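Local coordinates for probable aromatic acid decarboxylase (Aquifex aeolicus, PDB 2EJB), which probably acts as a metal-independent flavin prenyltransferase, joining a dimethylallyl group from dimethylallyl monophosphate to FMN to make the prenylated cofactor of UbiD-type decarboxylases, at residues 3-8 with 80-85; 14-19 with 167-172; 124-129 with 149-154. All blocks are in the same frame, centred on the assembly; numbering follows the deposited sequence.

The three contacts sample one Rossmann-like flavoprotein sheet and a helix pair laid against it. Contact 1 joins neighbouring parallel strands, 3-8 and 82-90, at the end where they begin, and is buried except toward Lys-3 and, in part, Arg-83. Contact 3, at the other end of strands 121-125 and 147-150, is wholly buried and leads into loops at the predicted FMN site and the second subunit. Backbone hydrogen bonds carry both. Contact 2 differs: helices 14-26 and 162-176 meet mainly through side chains, without a hydrogen bond between the segments. It touches both others, Leu-6 packing on Gly-17, and Tyr-16 and Val-169 on Leu-124, whereas contacts 1 and 3 do not touch each other.

Contact 1. Residues 3-8 with 80-85; sequences KIALCI and VHYRGV
Lys-3 and Tyr-82 meet where strand 3-8 pairs with the start of strand 82-90, and the contact illustrates how parallel strands of a flavoprotein sheet are joined by backbone bonds and by side chains together. Two hydrogen bonds do the joining: Arg-83 N gives one to Lys-3 O at 3.0 Å, nearly straight at 172°, and Ala-5 N gives the other to Gly-84 O at 3.1 Å. Val-85 CA adds a CA-H...O contact to Ala-5 O.

The aromatic part is a CH-pi contact. With CG set beside its backbone N (chi1 -72°), Tyr-82 brings its ring up to Lys-3, whose CB lies over one face, 3.8 Å from the ring centroid. Farther along the same lysine chain, CD comes within 3.9 Å of Tyr-82 CZ. The ring's edge meets the backbone of Ile-4, and its hydroxyl is hydrogen-bonded to Asp-32. Were Tyr-82 an alanine, the aliphatic stem of Lys-3 would probably lose its aromatic cover, and Asp-32 its phenolic partner.

Apolar contacts complete the set: Ile-4 CD1 packs on Arg-83 CB at 3.6 Å, while Ala-5 CB touches Val-85 CG2 at 3.7 Å. Arg-83 sends its guanidinium elsewhere, to the carbonyl of Leu-177. The chemistry thus implies a seam fixed by main-chain bonds and sealed with hydrocarbon, its charged ends directed outward from the pairing.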
ATOM      1  N   LYS A   3     -22.828  14.019   9.524  1.00 56.54           N
ATOM      2  CA  LYS A   3     -21.581  14.236  10.240  1.00 48.15           C
ATOM      3  C   LYS A   3     -20.531  13.208   9.851  1.00 45.76           C
ATOM      4  O   LYS A   3     -20.839  12.046   9.591  1.00 44.03           O
ATOM      5  CB  LYS A   3     -21.829  14.162  11.747  1.00 52.00           C
ATOM      6  CG  LYS A   3     -22.745  15.247  12.281  1.00 50.78           C
ATOM      7  CD  LYS A   3     -23.008  15.043  13.756  1.00 56.00           C
ATOM      8  CE  LYS A   3     -23.584  16.292  14.396  1.00 59.83           C
ATOM      9  NZ  LYS A   3     -24.900  16.674  13.816  1.00 66.24           N
ATOM     10  N   ILE A   4     -19.284  13.651   9.816  1.00 45.35           N
ATOM     11  CA  ILE A   4     -18.165  12.784   9.485  1.00 46.78           C
ATOM     12  C   ILE A   4     -17.072  13.046  10.509  1.00 41.84           C
ATOM     13  O   ILE A   4     -16.867  14.184  10.934  1.00 40.69           O
ATOM     14  CB  ILE A   4     -17.600  13.086   8.072  1.00 51.31           C
ATOM     15  CG1 ILE A   4     -18.588  12.627   6.998  1.00 52.83           C
ATOM     16  CG2 ILE A   4     -16.264  12.384   7.884  1.00 55.03           C
ATOM     17  CD1 ILE A   4     -18.784  11.125   6.935  1.00 57.41           C
ATOM     18  N   ALA A   5     -16.392  11.985  10.920  1.00 36.95           N
ATOM     19  CA  ALA A   5     -15.309  12.102  11.880  1.00 38.40           C
ATOM     20  C   ALA A   5     -14.010  11.829  11.131  1.00 34.14           C
ATOM     21  O   ALA A   5     -13.905  10.840  10.409  1.00 39.07           O
ATOM     22  CB  ALA A   5     -15.495  11.095  13.007  1.00 43.85           C
ATOM     23  N   LEU A   6     -13.034  12.714  11.294  1.00 35.87           N
ATOM     24  CA  LEU A   6     -11.748  12.570  10.625  1.00 36.35           C
ATOM     25  C   LEU A   6     -10.605  12.750  11.607  1.00 39.24           C
ATOM     26  O   LEU A   6     -10.497  13.781  12.282  1.00 38.21           O
ATOM     27  CB  LEU A   6     -11.614  13.596   9.489  1.00 41.04           C
ATOM     28  CG  LEU A   6     -10.272  13.680   8.740  1.00 38.33           C
ATOM     29  CD1 LEU A   6      -9.897  12.323   8.138  1.00 36.89           C
ATOM     30  CD2 LEU A   6     -10.383  14.720   7.641  1.00 39.17           C
ATOM     31  N   CYS A   7      -9.761  11.729  11.688  1.00 36.09           N
ATOM     32  CA  CYS A   7      -8.604  11.746  12.570  1.00 37.23           C
ATOM     33  C   CYS A   7      -7.354  11.676  11.707  1.00 37.25           C
ATOM     34  O   CYS A   7      -7.261  10.837  10.806  1.00 35.63           O
ATOM     35  CB  CYS A   7      -8.632  10.546  13.515  1.00 34.40           C
ATOM     36  SG  CYS A   7     -10.128  10.410  14.530  1.00 39.09           S
ATOM     37  N   ILE A   8      -6.396  12.554  11.984  1.00 39.71           N
ATOM     38  CA  ILE A   8      -5.147  12.579  11.231  1.00 38.53           C
ATOM     39  C   ILE A   8      -4.005  12.263  12.186  1.00 39.23           C
ATOM     40  O   ILE A   8      -3.731  13.020  13.117  1.00 35.23           O
ATOM     41  CB  ILE A   8      -4.944  13.959  10.574  1.00 42.67           C
ATOM     42  CG1 ILE A   8      -6.200  14.319   9.775  1.00 32.38           C
ATOM     43  CG2 ILE A   8      -3.722  13.937   9.659  1.00 33.81           C
ATOM     44  CD1 ILE A   8      -6.115  15.641   9.034  1.00 46.19           C
ATOM     45  N   VAL A  80     -22.914   7.151  17.044  1.00 34.97           N
ATOM     46  CA  VAL A  80     -23.818   6.353  16.219  1.00 37.01           C
ATOM     47  C   VAL A  80     -24.548   7.158  15.147  1.00 40.46           C
ATOM     48  O   VAL A  80     -25.129   6.587  14.228  1.00 45.36           O
ATOM     49  CB  VAL A  80     -24.873   5.611  17.086  1.00 38.15           C
ATOM     50  CG1 VAL A  80     -24.175   4.680  18.067  1.00 36.94           C
ATOM     51  CG2 VAL A  80     -25.756   6.620  17.834  1.00 36.61           C
ATOM     52  N   HIS A  81     -24.509   8.483  15.251  1.00 42.62           N
ATOM     53  CA  HIS A  81     -25.195   9.332  14.281  1.00 47.66           C
ATOM     54  C   HIS A  81     -24.310   9.813  13.130  1.00 48.45           C
ATOM     55  O   HIS A  81     -24.760  10.553  12.257  1.00 46.93           O
ATOM     56  CB  HIS A  81     -25.819  10.525  15.008  1.00 52.07           C
ATOM     57  CG  HIS A  81     -26.834  10.135  16.036  1.00 52.27           C
ATOM     58  ND1 HIS A  81     -28.033   9.536  15.706  1.00 59.38           N
ATOM     59  CD2 HIS A  81     -26.820  10.227  17.386  1.00 55.88           C
ATOM     60  CE1 HIS A  81     -28.712   9.277  16.812  1.00 57.22           C
ATOM     61  NE2 HIS A  81     -27.997   9.686  17.843  1.00 56.96           N
ATOM     62  N   TYR A  82     -23.053   9.383  13.129  1.00 45.67           N
ATOM     63  CA  TYR A  82     -22.114   9.769  12.079  1.00 43.36           C
ATOM     64  C   TYR A  82     -22.168   8.791  10.913  1.00 39.74           C
ATOM     65  O   TYR A  82     -22.496   7.622  11.087  1.00 41.70           O
ATOM     66  CB  TYR A  82     -20.690   9.810  12.631  1.00 42.27           C
ATOM     67  CG  TYR A  82     -20.419  10.973  13.558  1.00 38.61           C
ATOM     68  CD1 TYR A  82     -19.506  11.965  13.207  1.00 39.64           C
ATOM     69  CD2 TYR A  82     -21.080  11.087  14.779  1.00 41.63           C
ATOM     70  CE1 TYR A  82     -19.255  13.043  14.046  1.00 38.58           C
ATOM     71  CE2 TYR A  82     -20.836  12.171  15.633  1.00 44.03           C
ATOM     72  CZ  TYR A  82     -19.922  13.141  15.253  1.00 36.81           C
ATOM     73  OH  TYR A  82     -19.671  14.216  16.066  1.00 45.61           O
ATOM     74  N   ARG A  83     -21.837   9.273   9.723  1.00 38.12           N
ATOM     75  CA  ARG A  83     -21.848   8.425   8.545  1.00 38.73           C
ATOM     76  C   ARG A  83     -20.620   7.518   8.535  1.00 34.86           C
ATOM     77  O   ARG A  83     -20.621   6.465   7.905  1.00 37.41           O
ATOM     78  CB  ARG A  83     -21.871   9.281   7.281  1.00 48.33           C
ATOM     79  CG  ARG A  83     -21.931   8.469   6.000  1.00 46.04           C
ATOM     80  CD  ARG A  83     -22.088   9.356   4.790  1.00 49.57           C
ATOM     81  NE  ARG A  83     -22.193   8.574   3.565  1.00 51.25           N
ATOM     82  CZ  ARG A  83     -22.572   9.071   2.394  1.00 56.95           C
ATOM     83  NH1 ARG A  83     -22.890  10.355   2.282  1.00 55.75           N
ATOM     84  NH2 ARG A  83     -22.618   8.287   1.329  1.00 53.50           N
ATOM     85  N   GLY A  84     -19.571   7.935   9.236  1.00 41.22           N
ATOM     86  CA  GLY A  84     -18.363   7.131   9.283  1.00 35.36           C
ATOM     87  C   GLY A  84     -17.194   7.827   9.952  1.00 39.99           C
ATOM     88  O   GLY A  84     -17.232   9.031  10.228  1.00 39.77           O
ATOM     89  N   VAL A  85     -16.148   7.061  10.224  1.00 37.53           N
ATOM     90  CA  VAL A  85     -14.960   7.607  10.853  1.00 35.31           C
ATOM     91  C   VAL A  85     -13.733   7.306  10.020  1.00 33.20           C
ATOM     92  O   VAL A  85     -13.460   6.145   9.702  1.00 35.28           O
ATOM     93  CB  VAL A  85     -14.734   7.019  12.253  1.00 35.77           C
ATOM     94  CG1 VAL A  85     -13.384   7.481  12.798  1.00 34.91           C
ATOM     95  CG2 VAL A  85     -15.852   7.456  13.181  1.00 39.76           C
TER

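Contact 2. Residues 14-19 with 167-172; sequences VIYGIK and NFVVGK
Tyr-16 and Val-169 form the close-packed side of a helix-helix contact in the Rossmann-like flavoprotein fold, where helix 14-26 meets helix 162-176. The two axes approach to 9.5 Å and cross at -63°, a separation bridged mainly by side chains.

On the tight side, the tyrosine ring and the valine cross at about a right angle. Tyr-16 CE1 lies 3.6 Å from Val-169 CG2 and as near to its CB, while CD1 is 3.9 Å from CG1, so both valine branches press on one flank of the ring. The tyrosine CG lies opposite the carbonyl carbon (chi1 -72°), which swings the ring toward helix 162-176. Leu-124 of strand 121-125 touches both residues, so the pair faces the sheet as well as the opposite helix. Beyond them the Tyr-16 side chain comes within about 5 Å of that of Arg-126, predicted to bind FMN; helix 162-176 also bears Lys-172, predicted to bind dimethylallyl phosphate and hydrogen-bonded through NZ to Ala-128 O of the second subunit.

The outer side, at Lys-19 and Asn-167, is partly exposed and more loosely filled. Lys-19 folds back through two bends, at chi2 and chi3, so that its methylenes rather than its amine face the neighbouring helix; NZ is hydrogen-bonded to Gln-22 on its own helix. The carboxamide oxygen of Asn-167 approaches this aliphatic stretch obliquely, with OD1 4.0 Å from Lys-19 CG, an approach without a hydrogen bond. Closer in, the same methylene seats itself against a single valine branch: Lys-19 CG to Val-170 CG2, 3.6 Å.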
ATOM      1  N   VAL A  14       0.487  12.632   5.533  1.00 36.22           N
ATOM      2  CA  VAL A  14      -0.545  13.417   6.193  1.00 43.67           C
ATOM      3  C   VAL A  14      -1.315  14.233   5.162  1.00 42.00           C
ATOM      4  O   VAL A  14      -2.430  14.684   5.423  1.00 41.66           O
ATOM      5  CB  VAL A  14       0.050  14.378   7.251  1.00 49.63           C
ATOM      6  CG1 VAL A  14       0.383  13.615   8.520  1.00 53.80           C
ATOM      7  CG2 VAL A  14       1.301  15.044   6.706  1.00 59.88           C
ATOM      8  N   ILE A  15      -0.717  14.403   3.985  1.00 41.34           N
ATOM      9  CA  ILE A  15      -1.338  15.164   2.906  1.00 39.55           C
ATOM     10  C   ILE A  15      -2.662  14.532   2.469  1.00 39.54           C
ATOM     11  O   ILE A  15      -3.608  15.240   2.123  1.00 42.56           O
ATOM     12  CB  ILE A  15      -0.391  15.272   1.684  1.00 43.34           C
ATOM     13  CG1 ILE A  15      -0.996  16.204   0.631  1.00 45.20           C
ATOM     14  CG2 ILE A  15      -0.128  13.894   1.096  1.00 43.26           C
ATOM     15  CD1 ILE A  15      -1.056  17.656   1.063  1.00 45.14           C
ATOM     16  N   TYR A  16      -2.726  13.202   2.484  1.00 36.81           N
ATOM     17  CA  TYR A  16      -3.947  12.491   2.108  1.00 38.63           C
ATOM     18  C   TYR A  16      -5.099  12.947   3.001  1.00 35.03           C
ATOM     19  O   TYR A  16      -6.223  13.140   2.536  1.00 36.96           O
ATOM     20  CB  TYR A  16      -3.762  10.977   2.268  1.00 34.73           C
ATOM     21  CG  TYR A  16      -2.855  10.343   1.232  1.00 36.87           C
ATOM     22  CD1 TYR A  16      -3.223  10.302  -0.113  1.00 41.90           C
ATOM     23  CD2 TYR A  16      -1.639   9.771   1.599  1.00 39.15           C
ATOM     24  CE1 TYR A  16      -2.406   9.706  -1.066  1.00 42.05           C
ATOM     25  CE2 TYR A  16      -0.808   9.170   0.651  1.00 38.52           C
ATOM     26  CZ  TYR A  16      -1.199   9.143  -0.677  1.00 38.68           C
ATOM     27  OH  TYR A  16      -0.383   8.561  -1.616  1.00 37.41           O
ATOM     28  N   GLY A  17      -4.805  13.118   4.287  1.00 37.16           N
ATOM     29  CA  GLY A  17      -5.826  13.543   5.233  1.00 41.53           C
ATOM     30  C   GLY A  17      -6.278  14.977   5.030  1.00 41.86           C
ATOM     31  O   GLY A  17      -7.433  15.323   5.290  1.00 39.37           O
ATOM     32  N   ILE A  18      -5.356  15.815   4.576  1.00 39.36           N
ATOM     33  CA  ILE A  18      -5.649  17.220   4.318  1.00 40.03           C
ATOM     34  C   ILE A  18      -6.597  17.299   3.126  1.00 38.16           C
ATOM     35  O   ILE A  18      -7.643  17.950   3.188  1.00 42.84           O
ATOM     36  CB  ILE A  18      -4.347  17.993   3.992  1.00 40.99           C
ATOM     37  CG1 ILE A  18      -3.451  18.033   5.226  1.00 41.61           C
ATOM     38  CG2 ILE A  18      -4.664  19.399   3.501  1.00 45.21           C
ATOM     39  CD1 ILE A  18      -4.110  18.690   6.413  1.00 52.86           C
ATOM     40  N   LYS A  19      -6.226  16.613   2.049  1.00 39.70           N
ATOM     41  CA  LYS A  19      -7.027  16.588   0.830  1.00 40.18           C
ATOM     42  C   LYS A  19      -8.425  16.038   1.092  1.00 41.16           C
ATOM     43  O   LYS A  19      -9.419  16.568   0.586  1.00 38.16           O
ATOM     44  CB  LYS A  19      -6.329  15.734  -0.234  1.00 40.57           C
ATOM     45  CG  LYS A  19      -7.014  15.756  -1.596  1.00 50.72           C
ATOM     46  CD  LYS A  19      -7.220  17.183  -2.082  1.00 57.55           C
ATOM     47  CE  LYS A  19      -5.895  17.917  -2.238  1.00 67.41           C
ATOM     48  NZ  LYS A  19      -6.087  19.344  -2.635  1.00 73.28           N
ATOM     49  N   ASN A 167      -5.486  12.407  -5.221  1.00 41.30           N
ATOM     50  CA  ASN A 167      -6.915  12.411  -5.498  1.00 44.39           C
ATOM     51  C   ASN A 167      -7.434  10.997  -5.703  1.00 40.15           C
ATOM     52  O   ASN A 167      -8.567  10.686  -5.338  1.00 41.43           O
ATOM     53  CB  ASN A 167      -7.212  13.270  -6.731  1.00 46.81           C
ATOM     54  CG  ASN A 167      -7.200  14.756  -6.422  1.00 51.11           C
ATOM     55  OD1 ASN A 167      -6.538  15.202  -5.486  1.00 51.70           O
ATOM     56  ND2 ASN A 167      -7.925  15.531  -7.217  1.00 58.08           N
ATOM     57  N   PHE A 168      -6.606  10.142  -6.298  1.00 35.91           N
ATOM     58  CA  PHE A 168      -7.002   8.754  -6.522  1.00 39.54           C
ATOM     59  C   PHE A 168      -7.289   8.091  -5.181  1.00 37.11           C
ATOM     60  O   PHE A 168      -8.354   7.510  -4.971  1.00 39.82           O
ATOM     61  CB  PHE A 168      -5.896   7.968  -7.232  1.00 41.26           C
ATOM     62  CG  PHE A 168      -6.149   6.485  -7.268  1.00 46.74           C
ATOM     63  CD1 PHE A 168      -7.023   5.934  -8.200  1.00 44.51           C
ATOM     64  CD2 PHE A 168      -5.567   5.645  -6.321  1.00 38.19           C
ATOM     65  CE1 PHE A 168      -7.323   4.567  -8.183  1.00 46.95           C
ATOM     66  CE2 PHE A 168      -5.861   4.280  -6.295  1.00 48.54           C
ATOM     67  CZ  PHE A 168      -6.742   3.740  -7.228  1.00 48.34           C
ATOM     68  N   VAL A 169      -6.326   8.183  -4.270  1.00 34.86           N
ATOM     69  CA  VAL A 169      -6.472   7.587  -2.952  1.00 37.90           C
ATOM     70  C   VAL A 169      -7.655   8.205  -2.198  1.00 42.71           C
ATOM     71  O   VAL A 169      -8.430   7.491  -1.556  1.00 37.81           O
ATOM     72  CB  VAL A 169      -5.182   7.756  -2.133  1.00 38.55           C
ATOM     73  CG1 VAL A 169      -5.348   7.121  -0.762  1.00 41.47           C
ATOM     74  CG2 VAL A 169      -4.016   7.110  -2.880  1.00 31.90           C
ATOM     75  N   VAL A 170      -7.795   9.526  -2.283  1.00 40.09           N
ATOM     76  CA  VAL A 170      -8.896  10.215  -1.619  1.00 38.75           C
ATOM     77  C   VAL A 170     -10.232   9.738  -2.191  1.00 34.63           C
ATOM     78  O   VAL A 170     -11.210   9.588  -1.463  1.00 40.37           O
ATOM     79  CB  VAL A 170      -8.787  11.748  -1.790  1.00 37.95           C
ATOM     80  CG1 VAL A 170      -9.982  12.438  -1.146  1.00 43.18           C
ATOM     81  CG2 VAL A 170      -7.505  12.243  -1.149  1.00 38.46           C
ATOM     82  N   GLY A 171     -10.261   9.496  -3.496  1.00 34.59           N
ATOM     83  CA  GLY A 171     -11.480   9.026  -4.130  1.00 37.58           C
ATOM     84  C   GLY A 171     -11.833   7.628  -3.653  1.00 37.90           C
ATOM     85  O   GLY A 171     -13.009   7.283  -3.503  1.00 36.90           O
ATOM     86  N   LYS A 172     -10.806   6.815  -3.425  1.00 30.66           N
ATOM     87  CA  LYS A 172     -11.001   5.455  -2.945  1.00 37.49           C
ATOM     88  C   LYS A 172     -11.605   5.498  -1.546  1.00 36.50           C
ATOM     89  O   LYS A 172     -12.500   4.723  -1.219  1.00 37.03           O
ATOM     90  CB  LYS A 172      -9.663   4.706  -2.911  1.00 39.02           C
ATOM     91  CG  LYS A 172      -9.385   3.864  -4.146  1.00 43.11           C
ATOM     92  CD  LYS A 172     -10.325   2.667  -4.184  1.00 56.93           C
ATOM     93  CE  LYS A 172      -9.993   1.717  -5.318  1.00 57.68           C
ATOM     94  NZ  LYS A 172     -10.923   0.549  -5.345  1.00 56.69           N
TER

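Contact 3. Residues 124-129 with 149-154; sequences LVREAP and VPASPA
The last beta-alpha-beta unit of the sheet, strand 121-125, helix 132-143 and strand 147-150, brings Leu-124 and Val-125 alongside Val-149 and Pro-150 as parallel neighbours. Val-125 is gripped through both its N and its O: the N donates to Val-149 O at 2.8 Å, and the O receives Ala-151 N at 2.7 Å. Neither bond is ideal, the first bent to 143° at the hydrogen, and both donors are tilted out of the carbonyl planes. Leu-124 CA also makes a close CA-H...O contact with Val-149 O.

Side chains reinforce the pairing on the face that carries Leu-124 and Val-149. With CG trans to the backbone N (chi1 -175°), Leu-124 turns CD1 across to the other strand, close to Val-149 O (3.1 Å) as well as against Val-149 CG1 (3.7 Å), while its CG is 4.0 Å from Ala-151 CB. That methyl is shared, since Arg-126 CB also lies 4.0 Å from Ala-151 CB. Ala-151 is the centre of an inverse gamma turn, where the chain leaves the sheet.

Arg-126, predicted to bind FMN, sends NH2 to Ser-152 O of the second subunit, and the reciprocal bond forms in return. Ser-152 OG meets its own counterpart there. Backbone pairing thus gives way to loops that meet across the dimer, in keeping with a Rossmann-like flavoprotein fold whose predicted FMN site lies at the C-terminal ends of parallel strands.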
ATOM      1  N   LEU A 124      -6.352   4.511   6.450  1.00 31.73           N
ATOM      2  CA  LEU A 124      -5.463   4.595   5.298  1.00 30.25           C
ATOM      3  C   LEU A 124      -4.086   4.283   5.842  1.00 33.63           C
ATOM      4  O   LEU A 124      -3.504   5.090   6.564  1.00 33.78           O
ATOM      5  CB  LEU A 124      -5.458   5.993   4.656  1.00 32.40           C
ATOM      6  CG  LEU A 124      -4.614   6.017   3.367  1.00 36.99           C
ATOM      7  CD1 LEU A 124      -5.390   5.310   2.267  1.00 38.77           C
ATOM      8  CD2 LEU A 124      -4.296   7.450   2.946  1.00 40.20           C
ATOM      9  N   VAL A 125      -3.573   3.102   5.518  1.00 33.96           N
ATOM     10  CA  VAL A 125      -2.264   2.691   6.004  1.00 32.13           C
ATOM     11  C   VAL A 125      -1.179   2.944   4.967  1.00 38.24           C
ATOM     12  O   VAL A 125      -1.353   2.678   3.779  1.00 36.32           O
ATOM     13  CB  VAL A 125      -2.264   1.198   6.395  1.00 30.27           C
ATOM     14  CG1 VAL A 125      -0.877   0.792   6.864  1.00 29.79           C
ATOM     15  CG2 VAL A 125      -3.293   0.954   7.507  1.00 29.05           C
ATOM     16  N   ARG A 126      -0.058   3.467   5.442  1.00 36.80           N
ATOM     17  CA  ARG A 126       1.071   3.793   4.591  1.00 37.70           C
ATOM     18  C   ARG A 126       2.333   3.288   5.282  1.00 40.56           C
ATOM     19  O   ARG A 126       2.882   3.951   6.161  1.00 36.22           O
ATOM     20  CB  ARG A 126       1.116   5.312   4.389  1.00 44.21           C
ATOM     21  CG  ARG A 126       2.096   5.831   3.347  1.00 47.61           C
ATOM     22  CD  ARG A 126       3.512   5.831   3.875  1.00 46.46           C
ATOM     23  NE  ARG A 126       4.344   4.890   3.145  1.00 52.10           N
ATOM     24  CZ  ARG A 126       5.527   4.463   3.563  1.00 51.06           C
ATOM     25  NH1 ARG A 126       6.022   4.893   4.717  1.00 50.81           N
ATOM     26  NH2 ARG A 126       6.211   3.601   2.825  1.00 44.36           N
ATOM     27  N   GLU A 127       2.769   2.094   4.895  1.00 39.43           N
ATOM     28  CA  GLU A 127       3.966   1.485   5.459  1.00 35.32           C
ATOM     29  C   GLU A 127       4.563   0.506   4.445  1.00 37.82           C
ATOM     30  O   GLU A 127       3.854  -0.007   3.583  1.00 37.95           O
ATOM     31  CB  GLU A 127       3.624   0.757   6.765  1.00 40.98           C
ATOM     32  CG  GLU A 127       4.801   0.026   7.395  1.00 41.06           C
ATOM     33  CD  GLU A 127       5.951   0.954   7.730  1.00 48.24           C
ATOM     34  OE1 GLU A 127       5.927   1.565   8.821  1.00 44.15           O
ATOM     35  OE2 GLU A 127       6.874   1.079   6.891  1.00 44.61           O
ATOM     36  N   ALA A 128       5.865   0.257   4.547  1.00 34.47           N
ATOM     37  CA  ALA A 128       6.544  -0.654   3.635  1.00 38.71           C
ATOM     38  C   ALA A 128       7.963  -0.963   4.108  1.00 37.12           C
ATOM     39  O   ALA A 128       8.720  -0.058   4.447  1.00 34.96           O
ATOM     40  CB  ALA A 128       6.590  -0.046   2.224  1.00 34.85           C
ATOM     41  N   PRO A 129       8.320  -2.254   4.191  1.00 37.73           N
ATOM     42  CA  PRO A 129       7.480  -3.414   3.860  1.00 36.01           C
ATOM     43  C   PRO A 129       6.560  -3.689   5.047  1.00 34.17           C
ATOM     44  O   PRO A 129       6.672  -3.032   6.081  1.00 35.68           O
ATOM     45  CB  PRO A 129       8.491  -4.554   3.691  1.00 34.14           C
ATOM     46  CG  PRO A 129       9.832  -3.852   3.531  1.00 37.05           C
ATOM     47  CD  PRO A 129       9.705  -2.681   4.447  1.00 37.48           C
ATOM     48  N   VAL A 149      -7.523   0.687   3.899  1.00 33.59           N
ATOM     49  CA  VAL A 149      -7.131   1.155   2.583  1.00 34.29           C
ATOM     50  C   VAL A 149      -5.654   1.511   2.611  1.00 32.65           C
ATOM     51  O   VAL A 149      -5.243   2.412   3.342  1.00 31.84           O
ATOM     52  CB  VAL A 149      -7.915   2.422   2.173  1.00 38.08           C
ATOM     53  CG1 VAL A 149      -7.593   2.777   0.728  1.00 39.85           C
ATOM     54  CG2 VAL A 149      -9.418   2.205   2.361  1.00 30.40           C
ATOM     55  N   PRO A 150      -4.829   0.797   1.834  1.00 28.45           N
ATOM     56  CA  PRO A 150      -3.401   1.119   1.828  1.00 33.33           C
ATOM     57  C   PRO A 150      -3.218   2.339   0.936  1.00 26.51           C
ATOM     58  O   PRO A 150      -3.962   2.514  -0.022  1.00 31.79           O
ATOM     59  CB  PRO A 150      -2.775  -0.126   1.214  1.00 31.16           C
ATOM     60  CG  PRO A 150      -3.796  -0.500   0.191  1.00 30.80           C
ATOM     61  CD  PRO A 150      -5.105  -0.359   0.962  1.00 34.45           C
ATOM     62  N   ALA A 151      -2.255   3.194   1.251  1.00 28.79           N
ATOM     63  CA  ALA A 151      -2.032   4.363   0.412  1.00 34.44           C
ATOM     64  C   ALA A 151      -1.218   3.889  -0.790  1.00 32.67           C
ATOM     65  O   ALA A 151      -0.027   4.167  -0.894  1.00 27.49           O
ATOM     66  CB  ALA A 151      -1.278   5.441   1.188  1.00 25.47           C
ATOM     67  N   SER A 152      -1.873   3.153  -1.687  1.00 34.53           N
ATOM     68  CA  SER A 152      -1.219   2.621  -2.883  1.00 33.82           C
ATOM     69  C   SER A 152      -1.923   3.130  -4.135  1.00 38.56           C
ATOM     70  O   SER A 152      -2.796   2.449  -4.690  1.00 38.64           O
ATOM     71  CB  SER A 152      -1.256   1.083  -2.868  1.00 40.43           C
ATOM     72  OG  SER A 152      -0.677   0.560  -1.681  1.00 45.95           O
ATOM     73  N   PRO A 153      -1.557   4.336  -4.604  1.00 37.63           N
ATOM     74  CA  PRO A 153      -2.218   4.850  -5.802  1.00 43.10           C
ATOM     75  C   PRO A 153      -1.982   3.954  -7.007  1.00 42.88           C
ATOM     76  O   PRO A 153      -0.968   3.266  -7.092  1.00 44.16           O
ATOM     77  CB  PRO A 153      -1.603   6.238  -5.967  1.00 45.39           C
ATOM     78  CG  PRO A 153      -0.244   6.070  -5.374  1.00 45.87           C
ATOM     79  CD  PRO A 153      -0.524   5.273  -4.136  1.00 34.70           C
ATOM     80  N   ALA A 154      -2.930   3.950  -7.929  1.00 42.80           N
ATOM     81  CA  ALA A 154      -2.797   3.141  -9.126  1.00 44.72           C
ATOM     82  C   ALA A 154      -2.563   4.051 -10.327  1.00 49.15           C
ATOM     83  O   ALA A 154      -2.648   5.270 -10.208  1.00 46.38           O
ATOM     84  CB  ALA A 154      -4.036   2.326  -9.327  1.00 38.22           C
TER